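Local coordinates for protein caspase Nc subunit 1 (Drosophila melanogaster, PDB 2FP3) that acts as an initiator cysteine endopeptidase of the caspase family, feeding the proteolytic cascade that carries out apoptosis in the fly, at residues Y53-R58 and L307-G312; R61-M66 and E128-V133. The protein carries 2 engineered substitutions. One frame throughout, in Å; residues are numbered along the deposited sequence.

Interaction 1: residues Y53-R58 and L307-G312; sequences YKMQSR and LYFNPG
L307 opens the second segment with its CB beside the ring edge of Y53, whose hydroxyl reaches on to D232. Two loops of the caspase domain meet here, one leading into strand 62-68, the other following strand 297-301, and they pair mainly through the unbranched side chain of M55. The L307 branch CD1 comes within 3.8 Å of M55 CG; a branched leucine gives the bent methionine a broad apolar surface. Y308 contributes backbone: its O is 3.1 Å from M55 CG, and its N donates to a bridging water, 3.0 Å away, which donates to Y53 O and so spans the gap where the two segments do not bond directly. The ring of F309 is approached obliquely by the M55 methyl, CE to CD1 3.8 Å. M55 gets there by setting CG opposite its own carbonyl carbon (chi1 -67°) and folding again at chi2 and chi3, the kind of curled path a thioether chain takes readily. N310 can serve two backbone groups at once: OD1 accepts from H43 N, while ND2 donates to M55 O over 3.1 Å at 162°, tilted 32° from the plane of that carbonyl, and M55 O lies close to the amide plane of N310.

Interaction 2: residues R61-M66 and E128-V133; sequences RGVLLM and ECFVMV
Strands 62-66 and 130-133 run parallel, their axes approaching to 4.6 Å at 14°, in the central sheet of the caspase fold; V63 N donates to C129 O at 2.8 Å, and V131, L65 and V133 donate in turn across the gap. Side chains alternate between two buried faces, so apolar residues fill both. On the face of L64, M66, V131 and V133, which helix 82-95 covers, one methyl of L64, CD1, touches both V131 CG1, at 3.9 Å, and V133 CG2. The other face, under helix 108-119, carries V63, L65, F130 and M132. There L65 CB rests obliquely near the F130 ring at CZ (3.9 Å), and L65 CD2 runs alongside M132, touching CG at 3.8 Å. Before the strands begin, charge takes over. R61 bends at chi2 and chi3, folding its guanidinium back toward E128, whose carboxylate also holds K54 and S57, while R61 NH2 turns to F313 O. The buried charges are thus matched by several partners. R61 NE donates to E128 OE1 at 3.1 Å through a bond bent to 147°; OE1 lies in the guanidinium plane, whereas NE meets it on the syn side, 30° out of the carboxylate plane.

How the interactions relate
From the N terminus the chain first passes through 53-58, turns, and enters strand 62-68 at 61-66. It then runs through helix 82-95, strand 98-103 and helices 108-119 and 122-126 before 128-133 returns beside the first strand and closes interaction 2. Much later, beyond strand 297-301, residues 307-312 come back to 53-58 and close interaction 1, so the shorter loop sits within the longer and the two do not cross. Their centres are 12 Å apart. Q56 N probably bonds to E128 OE2, and R61 NH1 adds a weak hydrogen bond to F309 O. This ties the sheet core to the loops leading into the first strand and following the last.

Interaction 1: residues Y53-R58 and L307-G312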
ATOM      1  N   TYR A  53     -16.383  -4.946  -3.434  1.00 37.14           N
ATOM      2  CA  TYR A  53     -15.693  -6.008  -2.713  1.00 36.52           C
ATOM      3  C   TYR A  53     -16.264  -6.071  -1.316  1.00 38.49           C
ATOM      4  O   TYR A  53     -16.485  -5.035  -0.678  1.00 34.93           O
ATOM      5  CB  TYR A  53     -14.188  -5.752  -2.613  1.00 33.69           C
ATOM      6  CG  TYR A  53     -13.443  -5.858  -3.928  1.00 31.40           C
ATOM      7  CD1 TYR A  53     -13.248  -7.092  -4.555  1.00 28.91           C
ATOM      8  CD2 TYR A  53     -12.941  -4.710  -4.546  1.00 26.77           C
ATOM      9  CE1 TYR A  53     -12.559  -7.176  -5.787  1.00 32.94           C
ATOM     10  CE2 TYR A  53     -12.267  -4.773  -5.756  1.00 31.35           C
ATOM     11  CZ  TYR A  53     -12.074  -5.997  -6.380  1.00 32.92           C
ATOM     12  OH  TYR A  53     -11.406  -6.008  -7.585  1.00 29.88           O
ATOM     13  N   LYS A  54     -16.491  -7.289  -0.838  1.00 40.58           N
ATOM     14  CA  LYS A  54     -17.037  -7.484   0.496  1.00 44.30           C
ATOM     15  C   LYS A  54     -16.068  -6.957   1.557  1.00 42.52           C
ATOM     16  O   LYS A  54     -14.902  -7.344   1.590  1.00 43.56           O
ATOM     17  CB  LYS A  54     -17.324  -8.969   0.725  1.00 47.60           C
ATOM     18  CG  LYS A  54     -18.167  -9.257   1.964  1.00 54.75           C
ATOM     19  CD  LYS A  54     -18.466 -10.759   2.131  1.00 56.51           C
ATOM     20  CE  LYS A  54     -17.261 -11.529   2.682  1.00 56.83           C
ATOM     21  NZ  LYS A  54     -16.899 -11.074   4.062  1.00 54.40           N
ATOM     22  N   MET A  55     -16.563  -6.063   2.405  1.00 41.29           N
ATOM     23  CA  MET A  55     -15.788  -5.463   3.487  1.00 41.98           C
ATOM     24  C   MET A  55     -16.710  -5.260   4.689  1.00 44.55           C
ATOM     25  O   MET A  55     -16.976  -4.126   5.098  1.00 43.66           O
ATOM     26  CB  MET A  55     -15.230  -4.107   3.058  1.00 37.35           C
ATOM     27  CG  MET A  55     -14.196  -4.187   1.962  1.00 38.79           C
ATOM     28  SD  MET A  55     -12.729  -5.057   2.497  1.00 36.81           S
ATOM     29  CE  MET A  55     -11.717  -3.713   3.117  1.00 35.79           C
ATOM     30  N   GLN A  56     -17.181  -6.358   5.272  1.00 46.08           N
ATOM     31  CA  GLN A  56     -18.104  -6.265   6.396  1.00 48.07           C
ATOM     32  C   GLN A  56     -17.851  -7.186   7.594  1.00 44.97           C
ATOM     33  O   GLN A  56     -18.616  -7.154   8.560  1.00 45.31           O
ATOM     34  CB  GLN A  56     -19.525  -6.467   5.865  1.00 52.82           C
ATOM     35  CG  GLN A  56     -19.606  -7.535   4.786  1.00 57.92           C
ATOM     36  CD  GLN A  56     -20.957  -7.580   4.070  1.00 62.44           C
ATOM     37  OE1 GLN A  56     -21.366  -6.619   3.409  1.00 63.49           O
ATOM     38  NE2 GLN A  56     -21.651  -8.708   4.197  1.00 63.43           N
ATOM     39  N   SER A  57     -16.790  -7.994   7.548  1.00 42.53           N
ATOM     40  CA  SER A  57     -16.482  -8.905   8.657  1.00 38.09           C
ATOM     41  C   SER A  57     -16.038  -8.067   9.839  1.00 38.55           C
ATOM     42  O   SER A  57     -15.715  -6.895   9.666  1.00 39.37           O
ATOM     43  CB  SER A  57     -15.347  -9.857   8.280  1.00 35.94           C
ATOM     44  OG  SER A  57     -14.079  -9.283   8.572  1.00 36.09           O
ATOM     45  N   ARG A  58     -15.999  -8.637  11.040  1.00 42.56           N
ATOM     46  CA  ARG A  58     -15.561  -7.814  12.161  1.00 48.13           C
ATOM     47  C   ARG A  58     -14.170  -8.042  12.720  1.00 41.05           C
ATOM     48  O   ARG A  58     -13.746  -7.309  13.600  1.00 41.12           O
ATOM     49  CB  ARG A  58     -16.592  -7.808  13.299  1.00 63.34           C
ATOM     50  CG  ARG A  58     -17.213  -9.123  13.688  1.00 85.32           C
ATOM     51  CD  ARG A  58     -18.356  -8.824  14.644  1.00103.03           C
ATOM     52  NE  ARG A  58     -19.128 -10.000  15.020  1.00117.00           N
ATOM     53  CZ  ARG A  58     -20.248  -9.949  15.732  1.00123.95           C
ATOM     54  NH1 ARG A  58     -20.722  -8.780  16.140  1.00127.02           N
ATOM     55  NH2 ARG A  58     -20.892 -11.067  16.043  1.00128.42           N
ATOM     56  N   LEU A 307     -14.006  -0.320  -3.792  1.00 35.53           N
ATOM     57  CA  LEU A 307     -13.449  -0.758  -2.530  1.00 32.60           C
ATOM     58  C   LEU A 307     -13.723   0.264  -1.436  1.00 33.88           C
ATOM     59  O   LEU A 307     -13.049   1.299  -1.357  1.00 33.30           O
ATOM     60  CB  LEU A 307     -11.936  -0.989  -2.638  1.00 30.12           C
ATOM     61  CG  LEU A 307     -11.293  -1.363  -1.297  1.00 28.82           C
ATOM     62  CD1 LEU A 307     -12.028  -2.551  -0.708  1.00 29.91           C
ATOM     63  CD2 LEU A 307      -9.837  -1.692  -1.459  1.00 23.95           C
ATOM     64  N   TYR A 308     -14.734  -0.011  -0.616  1.00 35.09           N
ATOM     65  CA  TYR A 308     -15.058   0.854   0.514  1.00 34.94           C
ATOM     66  C   TYR A 308     -14.480   0.128   1.718  1.00 36.24           C
ATOM     67  O   TYR A 308     -14.635  -1.082   1.853  1.00 37.70           O
ATOM     68  CB  TYR A 308     -16.571   1.018   0.689  1.00 36.26           C
ATOM     69  CG  TYR A 308     -17.208   1.916  -0.339  1.00 38.58           C
ATOM     70  CD1 TYR A 308     -17.799   1.385  -1.484  1.00 37.79           C
ATOM     71  CD2 TYR A 308     -17.192   3.314  -0.183  1.00 38.08           C
ATOM     72  CE1 TYR A 308     -18.364   2.221  -2.457  1.00 38.85           C
ATOM     73  CE2 TYR A 308     -17.750   4.157  -1.148  1.00 37.54           C
ATOM     74  CZ  TYR A 308     -18.335   3.604  -2.279  1.00 40.24           C
ATOM     75  OH  TYR A 308     -18.910   4.422  -3.234  1.00 44.36           O
ATOM     76  N   PHE A 309     -13.793   0.859   2.582  1.00 36.49           N
ATOM     77  CA  PHE A 309     -13.182   0.254   3.750  1.00 37.85           C
ATOM     78  C   PHE A 309     -14.149   0.121   4.936  1.00 39.32           C
ATOM     79  O   PHE A 309     -13.900  -0.667   5.860  1.00 38.80           O
ATOM     80  CB  PHE A 309     -11.935   1.059   4.149  1.00 34.97           C
ATOM     81  CG  PHE A 309     -10.757   0.863   3.219  1.00 35.81           C
ATOM     82  CD1 PHE A 309      -9.991  -0.301   3.272  1.00 36.21           C
ATOM     83  CD2 PHE A 309     -10.428   1.830   2.277  1.00 31.73           C
ATOM     84  CE1 PHE A 309      -8.917  -0.499   2.395  1.00 32.48           C
ATOM     85  CE2 PHE A 309      -9.360   1.643   1.395  1.00 33.32           C
ATOM     86  CZ  PHE A 309      -8.604   0.471   1.457  1.00 32.68           C
ATOM     87  N   ASN A 310     -15.248   0.875   4.892  1.00 39.28           N
ATOM     88  CA  ASN A 310     -16.251   0.863   5.960  1.00 37.88           C
ATOM     89  C   ASN A 310     -15.566   0.840   7.325  1.00 38.00           C
ATOM     90  O   ASN A 310     -15.871   0.008   8.181  1.00 40.65           O
ATOM     91  CB  ASN A 310     -17.162  -0.356   5.818  1.00 35.11           C
ATOM     92  CG  ASN A 310     -17.948  -0.349   4.519  1.00 36.65           C
ATOM     93  OD1 ASN A 310     -18.546   0.661   4.155  1.00 37.67           O
ATOM     94  ND2 ASN A 310     -17.960  -1.480   3.819  1.00 35.95           N
ATOM     95  N   PRO A 311     -14.639   1.774   7.560  1.00 37.70           N
ATOM     96  CA  PRO A 311     -13.978   1.734   8.867  1.00 38.30           C
ATOM     97  C   PRO A 311     -14.928   1.891  10.047  1.00 42.62           C
ATOM     98  O   PRO A 311     -15.834   2.723  10.027  1.00 44.47           O
ATOM     99  CB  PRO A 311     -12.971   2.868   8.774  1.00 34.73           C
ATOM    100  CG  PRO A 311     -13.709   3.878   7.980  1.00 34.35           C
ATOM    101  CD  PRO A 311     -14.388   3.056   6.882  1.00 34.93           C
ATOM    102  N   GLY A 312     -14.712   1.073  11.067  1.00 46.61           N
ATOM    103  CA  GLY A 312     -15.526   1.129  12.268  1.00 48.74           C
ATOM    104  C   GLY A 312     -16.947   0.604  12.165  1.00 49.53           C
ATOM    105  O   GLY A 312     -17.762   0.889  13.035  1.00 51.96           O
TER
HETATM  106  O   HOH W   1     -16.110  -2.617  -0.045  1.00 39.50           O

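Interaction 2: residues R61-M66 and E128-V133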
ATOM      1  N   ARG A  61     -11.229  -7.757   8.467  1.00 33.96           N
ATOM      2  CA  ARG A  61     -11.416  -6.668   7.516  1.00 36.28           C
ATOM      3  C   ARG A  61     -10.259  -6.547   6.534  1.00 35.71           C
ATOM      4  O   ARG A  61     -10.479  -6.328   5.344  1.00 35.66           O
ATOM      5  CB  ARG A  61     -11.629  -5.343   8.260  1.00 36.64           C
ATOM      6  CG  ARG A  61     -12.016  -4.183   7.367  1.00 36.50           C
ATOM      7  CD  ARG A  61     -13.114  -4.573   6.371  1.00 39.39           C
ATOM      8  NE  ARG A  61     -14.354  -4.983   7.030  1.00 41.41           N
ATOM      9  CZ  ARG A  61     -15.191  -4.155   7.648  1.00 39.37           C
ATOM     10  NH1 ARG A  61     -14.932  -2.855   7.694  1.00 42.32           N
ATOM     11  NH2 ARG A  61     -16.282  -4.627   8.234  1.00 37.18           N
ATOM     12  N   GLY A  62      -9.032  -6.697   7.025  1.00 35.34           N
ATOM     13  CA  GLY A  62      -7.887  -6.615   6.137  1.00 31.70           C
ATOM     14  C   GLY A  62      -6.543  -6.944   6.759  1.00 31.98           C
ATOM     15  O   GLY A  62      -6.387  -6.972   7.990  1.00 31.52           O
ATOM     16  N   VAL A  63      -5.566  -7.219   5.899  1.00 30.70           N
ATOM     17  CA  VAL A  63      -4.212  -7.512   6.343  1.00 30.96           C
ATOM     18  C   VAL A  63      -3.276  -6.529   5.643  1.00 34.40           C
ATOM     19  O   VAL A  63      -3.339  -6.349   4.421  1.00 30.34           O
ATOM     20  CB  VAL A  63      -3.765  -8.948   5.963  1.00 30.32           C
ATOM     21  CG1 VAL A  63      -2.258  -9.082   6.159  1.00 32.09           C
ATOM     22  CG2 VAL A  63      -4.495  -9.998   6.825  1.00 27.77           C
ATOM     23  N   LEU A  64      -2.418  -5.887   6.423  1.00 33.93           N
ATOM     24  CA  LEU A  64      -1.453  -4.947   5.880  1.00 36.74           C
ATOM     25  C   LEU A  64      -0.043  -5.467   6.093  1.00 39.95           C
ATOM     26  O   LEU A  64       0.351  -5.795   7.214  1.00 40.72           O
ATOM     27  CB  LEU A  64      -1.564  -3.575   6.562  1.00 36.52           C
ATOM     28  CG  LEU A  64      -0.320  -2.691   6.355  1.00 36.27           C
ATOM     29  CD1 LEU A  64      -0.201  -2.344   4.886  1.00 34.25           C
ATOM     30  CD2 LEU A  64      -0.406  -1.414   7.196  1.00 37.95           C
ATOM     31  N   LEU A  65       0.713  -5.559   5.010  1.00 40.34           N
ATOM     32  CA  LEU A  65       2.104  -5.979   5.101  1.00 39.50           C
ATOM     33  C   LEU A  65       2.864  -4.683   4.877  1.00 40.07           C
ATOM     34  O   LEU A  65       2.851  -4.142   3.769  1.00 40.64           O
ATOM     35  CB  LEU A  65       2.467  -6.982   4.003  1.00 36.71           C
ATOM     36  CG  LEU A  65       3.983  -7.214   3.873  1.00 33.88           C
ATOM     37  CD1 LEU A  65       4.521  -7.796   5.178  1.00 30.92           C
ATOM     38  CD2 LEU A  65       4.276  -8.147   2.708  1.00 29.49           C
ATOM     39  N   MET A  66       3.493  -4.166   5.927  1.00 42.51           N
ATOM     40  CA  MET A  66       4.236  -2.922   5.804  1.00 42.61           C
ATOM     41  C   MET A  66       5.728  -3.155   5.942  1.00 41.81           C
ATOM     42  O   MET A  66       6.191  -3.632   6.972  1.00 42.93           O
ATOM     43  CB  MET A  66       3.797  -1.921   6.863  1.00 43.51           C
ATOM     44  CG  MET A  66       4.060  -0.490   6.452  1.00 50.16           C
ATOM     45  SD  MET A  66       4.535   0.572   7.804  1.00 52.07           S
ATOM     46  CE  MET A  66       3.051   0.619   8.750  1.00 58.38           C
ATOM     47  N   GLU A 128     -10.536 -10.118   4.252  1.00 35.62           N
ATOM     48  CA  GLU A 128     -11.354  -9.590   3.178  1.00 36.94           C
ATOM     49  C   GLU A 128     -10.557  -8.722   2.223  1.00 36.23           C
ATOM     50  O   GLU A 128     -10.988  -8.506   1.095  1.00 37.72           O
ATOM     51  CB  GLU A 128     -12.511  -8.749   3.747  1.00 38.44           C
ATOM     52  CG  GLU A 128     -13.578  -9.544   4.499  1.00 38.19           C
ATOM     53  CD  GLU A 128     -14.595  -8.656   5.185  1.00 37.13           C
ATOM     54  OE1 GLU A 128     -14.227  -7.931   6.128  1.00 36.25           O
ATOM     55  OE2 GLU A 128     -15.769  -8.682   4.776  1.00 39.45           O
ATOM     56  N   CYS A 129      -9.396  -8.238   2.661  1.00 34.68           N
ATOM     57  CA  CYS A 129      -8.600  -7.330   1.837  1.00 35.11           C
ATOM     58  C   CYS A 129      -7.097  -7.360   2.149  1.00 34.85           C
ATOM     59  O   CYS A 129      -6.693  -7.488   3.310  1.00 35.22           O
ATOM     60  CB  CYS A 129      -9.146  -5.903   2.033  1.00 33.48           C
ATOM     61  SG  CYS A 129      -8.241  -4.573   1.214  1.00 34.50           S
ATOM     62  N   PHE A 130      -6.270  -7.235   1.115  1.00 33.60           N
ATOM     63  CA  PHE A 130      -4.827  -7.242   1.324  1.00 32.67           C
ATOM     64  C   PHE A 130      -4.150  -5.974   0.813  1.00 31.91           C
ATOM     65  O   PHE A 130      -4.317  -5.589  -0.342  1.00 34.08           O
ATOM     66  CB  PHE A 130      -4.185  -8.442   0.635  1.00 33.08           C
ATOM     67  CG  PHE A 130      -2.699  -8.513   0.824  1.00 33.25           C
ATOM     68  CD1 PHE A 130      -2.160  -9.107   1.963  1.00 31.93           C
ATOM     69  CD2 PHE A 130      -1.839  -7.920  -0.096  1.00 33.35           C
ATOM     70  CE1 PHE A 130      -0.784  -9.107   2.186  1.00 32.39           C
ATOM     71  CE2 PHE A 130      -0.454  -7.912   0.117  1.00 33.94           C
ATOM     72  CZ  PHE A 130       0.073  -8.503   1.258  1.00 35.04           C
ATOM     73  N   VAL A 131      -3.380  -5.329   1.679  1.00 33.34           N
ATOM     74  CA  VAL A 131      -2.653  -4.126   1.299  1.00 32.45           C
ATOM     75  C   VAL A 131      -1.201  -4.275   1.710  1.00 34.59           C
ATOM     76  O   VAL A 131      -0.897  -4.590   2.862  1.00 34.04           O
ATOM     77  CB  VAL A 131      -3.210  -2.858   1.988  1.00 32.84           C
ATOM     78  CG1 VAL A 131      -2.340  -1.658   1.642  1.00 32.48           C
ATOM     79  CG2 VAL A 131      -4.643  -2.599   1.536  1.00 34.51           C
ATOM     80  N   MET A 132      -0.294  -4.086   0.761  1.00 35.40           N
ATOM     81  CA  MET A 132       1.123  -4.154   1.086  1.00 40.48           C
ATOM     82  C   MET A 132       1.710  -2.786   0.772  1.00 41.46           C
ATOM     83  O   MET A 132       1.384  -2.186  -0.256  1.00 40.62           O
ATOM     84  CB  MET A 132       1.855  -5.219   0.254  1.00 42.65           C
ATOM     85  CG  MET A 132       3.386  -5.213   0.477  1.00 44.04           C
ATOM     86  SD  MET A 132       4.384  -6.241  -0.664  1.00 45.43           S
ATOM     87  CE  MET A 132       4.257  -5.314  -2.180  1.00 42.50           C
ATOM     88  N   VAL A 133       2.539  -2.274   1.675  1.00 41.97           N
ATOM     89  CA  VAL A 133       3.188  -0.999   1.433  1.00 42.34           C
ATOM     90  C   VAL A 133       4.679  -1.217   1.612  1.00 43.33           C
ATOM     91  O   VAL A 133       5.149  -1.500   2.716  1.00 45.27           O
ATOM     92  CB  VAL A 133       2.720   0.110   2.397  1.00 43.07           C
ATOM     93  CG1 VAL A 133       3.416   1.413   2.044  1.00 42.96           C
ATOM     94  CG2 VAL A 133       1.212   0.297   2.294  1.00 41.37           C
TER